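Local atomic coordinates of SecB-like chaperone Rv1957 (Mycobacterium tuberculosis, PDB entry 5MTW), a protein that acts as the chaperone of a toxin-antitoxin-chaperone system, preventing aggregation of the antitoxin HigA1 and being required for neutralization of the toxin HigB1. Residues R32-Q37 with E107-F112. Numbering follows the deposited sequence.
Sequences RLLRTQ and EFAALF
A classic beta bulge interrupts the antiparallel pairing of strands 26-40 and 99-114 in the four-stranded sheet of this SecB-like fold, where R32 pairs with A109, L33 with F108 and R35 with E107. R32 and A109 form a hydrogen-bonded pair, R32 N to A109 O at 2.8 Å and A109 N to R32 O. Beyond the non-hydrogen-bonded pair L33-F108, L34 and R35 are both set against E107, and L34, in near-helical geometry (psi -43°), shifts the register by one. E107 still bonds through both backbone atoms, taking L34 N on its O (2.9 Å) and giving its N to R35 O. The bulge also brings L34 to the face of R32, A109 and E107, where L34 CG rests 3.8 Å from A109 CB; aromatic side-chain packing from the bound peptide reaches R32 and A109. R35 NE and E107 OE1 form a salt bridge at 3.2 Å whose hydrogen bond is weak and bent; the guanidinium and carboxylate planes lie 55° apart, and E107 CB sits over the guanidinium centre. The main charge partners are D105, salt-bridged through OD2 to R35 NH1, and R73, through NH1 to E107 OE2. R35 also pairs with a strand of a second subunit, continuing the sheet across the interface. On the reverse face, under helix 125-154, a chi1 of 178° turns the L33 side chain away from its own N, which carries CD1 over the F108 ring in a CH-pi contact, 3.6 Å from F108 CE2.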
loop_
_atom_site.group_PDB
_atom_site.type_symbol
_atom_site.label_atom_id
_atom_site.label_comp_id
_atom_site.label_asym_id
_atom_site.label_seq_id
_atom_site.Cartn_x
_atom_site.Cartn_y
_atom_site.Cartn_z
ATOM N N ARG A 32 8.045 9.955 -4.751
ATOM C CA ARG A 32 8.534 9.241 -3.593
ATOM C C ARG A 32 8.004 9.919 -2.280
ATOM O O ARG A 32 7.750 11.119 -2.225
ATOM C CB ARG A 32 10.081 9.128 -3.606
ATOM C CG ARG A 32 10.801 10.452 -3.288
ATOM C CD ARG A 32 12.338 10.301 -3.140
ATOM N NE ARG A 32 13.036 11.591 -3.069
ATOM C CZ ARG A 32 14.298 11.803 -2.683
ATOM N NH1 ARG A 32 15.068 10.822 -2.297
ATOM N NH2 ARG A 32 14.781 13.044 -2.692
ATOM N N LEU A 33 7.948 9.099 -1.256
ATOM C CA LEU A 33 7.837 9.564 0.090
ATOM C C LEU A 33 9.228 10.091 0.537
ATOM O O LEU A 33 10.187 9.348 0.464
ATOM C CB LEU A 33 7.285 8.425 0.958
ATOM C CG LEU A 33 7.137 8.759 2.477
ATOM C CD1 LEU A 33 5.893 9.617 2.758
ATOM C CD2 LEU A 33 7.080 7.486 3.267
ATOM N N LEU A 34 9.308 11.300 1.091
ATOM C CA LEU A 34 10.570 11.858 1.627
ATOM C C LEU A 34 10.777 11.542 3.073
ATOM O O LEU A 34 11.874 11.277 3.492
ATOM C CB LEU A 34 10.596 13.415 1.471
ATOM C CG LEU A 34 10.720 13.978 0.029
ATOM C CD1 LEU A 34 10.708 15.528 -0.066
ATOM C CD2 LEU A 34 12.001 13.472 -0.636
ATOM N N ARG A 35 9.696 11.667 3.872
ATOM C CA ARG A 35 9.723 11.498 5.245
ATOM C C ARG A 35 8.329 11.258 5.774
ATOM O O ARG A 35 7.352 11.777 5.255
ATOM C CB ARG A 35 10.276 12.723 6.015
ATOM C CG ARG A 35 9.621 14.060 5.601
ATOM C CD ARG A 35 10.174 15.239 6.458
ATOM N NE ARG A 35 9.447 16.466 6.134
ATOM C CZ ARG A 35 8.216 16.820 6.567
ATOM N NH1 ARG A 35 7.444 16.071 7.349
ATOM N NH2 ARG A 35 7.699 17.938 6.144
ATOM N N THR A 36 8.336 10.639 6.932
ATOM C CA THR A 36 7.107 10.395 7.736
ATOM C C THR A 36 7.327 10.274 9.267
ATOM O O THR A 36 8.350 9.862 9.725
ATOM C CB THR A 36 6.342 9.177 7.170
ATOM O OG1 THR A 36 5.114 9.080 7.889
ATOM C CG2 THR A 36 7.125 7.928 7.217
ATOM N N GLN A 37 6.325 10.635 10.055
ATOM C CA GLN A 37 6.392 10.499 11.489
ATOM C C GLN A 37 4.928 10.397 11.951
ATOM O O GLN A 37 4.117 11.194 11.538
ATOM C CB GLN A 37 7.033 11.735 12.119
ATOM C CG GLN A 37 7.193 11.619 13.613
ATOM C CD GLN A 37 7.981 12.819 14.171
ATOM O OE1 GLN A 37 9.171 12.933 13.944
ATOM N NE2 GLN A 37 7.317 13.692 14.899
ATOM N N GLU A 107 5.791 13.939 4.080
ATOM C CA GLU A 107 5.938 14.732 2.895
ATOM C C GLU A 107 6.276 13.896 1.645
ATOM O O GLU A 107 7.093 12.989 1.752
ATOM C CB GLU A 107 7.114 15.698 3.108
ATOM C CG GLU A 107 7.264 16.712 2.010
ATOM C CD GLU A 107 8.438 17.674 2.277
ATOM O OE1 GLU A 107 9.301 17.379 3.102
ATOM O OE2 GLU A 107 8.445 18.771 1.670
ATOM N N PHE A 108 5.505 14.096 0.585
ATOM C CA PHE A 108 5.682 13.455 -0.671
ATOM C C PHE A 108 6.393 14.405 -1.663
ATOM O O PHE A 108 6.295 15.657 -1.592
ATOM C CB PHE A 108 4.312 12.967 -1.243
ATOM C CG PHE A 108 3.891 11.587 -0.708
ATOM C CD1 PHE A 108 4.317 10.432 -1.350
ATOM C CD2 PHE A 108 3.104 11.439 0.457
ATOM C CE1 PHE A 108 3.989 9.141 -0.847
ATOM C CE2 PHE A 108 2.775 10.182 0.954
ATOM C CZ PHE A 108 3.151 9.039 0.258
ATOM N N ALA A 109 7.091 13.791 -2.609
ATOM C CA ALA A 109 7.750 14.477 -3.658
ATOM C C ALA A 109 7.465 13.870 -4.989
ATOM O O ALA A 109 7.466 12.648 -5.054
ATOM C CB ALA A 109 9.221 14.332 -3.490
ATOM N N ALA A 110 7.249 14.732 -5.975
ATOM C CA ALA A 110 7.145 14.430 -7.382
ATOM C C ALA A 110 8.277 15.129 -8.249
ATOM O O ALA A 110 8.539 16.354 -8.175
ATOM C CB ALA A 110 5.732 14.743 -7.899
ATOM N N LEU A 111 8.913 14.315 -9.074
ATOM C CA LEU A 111 10.073 14.715 -9.908
ATOM C C LEU A 111 9.561 14.945 -11.356
ATOM O O LEU A 111 8.863 14.107 -11.884
ATOM C CB LEU A 111 11.086 13.590 -9.942
ATOM C CG LEU A 111 12.348 13.805 -10.834
ATOM C CD1 LEU A 111 13.062 15.089 -10.409
ATOM C CD2 LEU A 111 13.291 12.622 -10.790
ATOM N N PHE A 112 9.853 16.108 -11.923
ATOM C CA PHE A 112 9.476 16.416 -13.262
ATOM C C PHE A 112 10.717 16.884 -13.982
ATOM O O PHE A 112 11.646 17.449 -13.361
ATOM C CB PHE A 112 8.522 17.596 -13.335
ATOM C CG PHE A 112 7.223 17.376 -12.644
ATOM C CD1 PHE A 112 7.142 17.535 -11.284
ATOM C CD2 PHE A 112 6.083 17.030 -13.354
ATOM C CE1 PHE A 112 5.943 17.371 -10.622
ATOM C CE2 PHE A 112 4.885 16.890 -12.723
ATOM C CZ PHE A 112 4.807 17.013 -11.322
#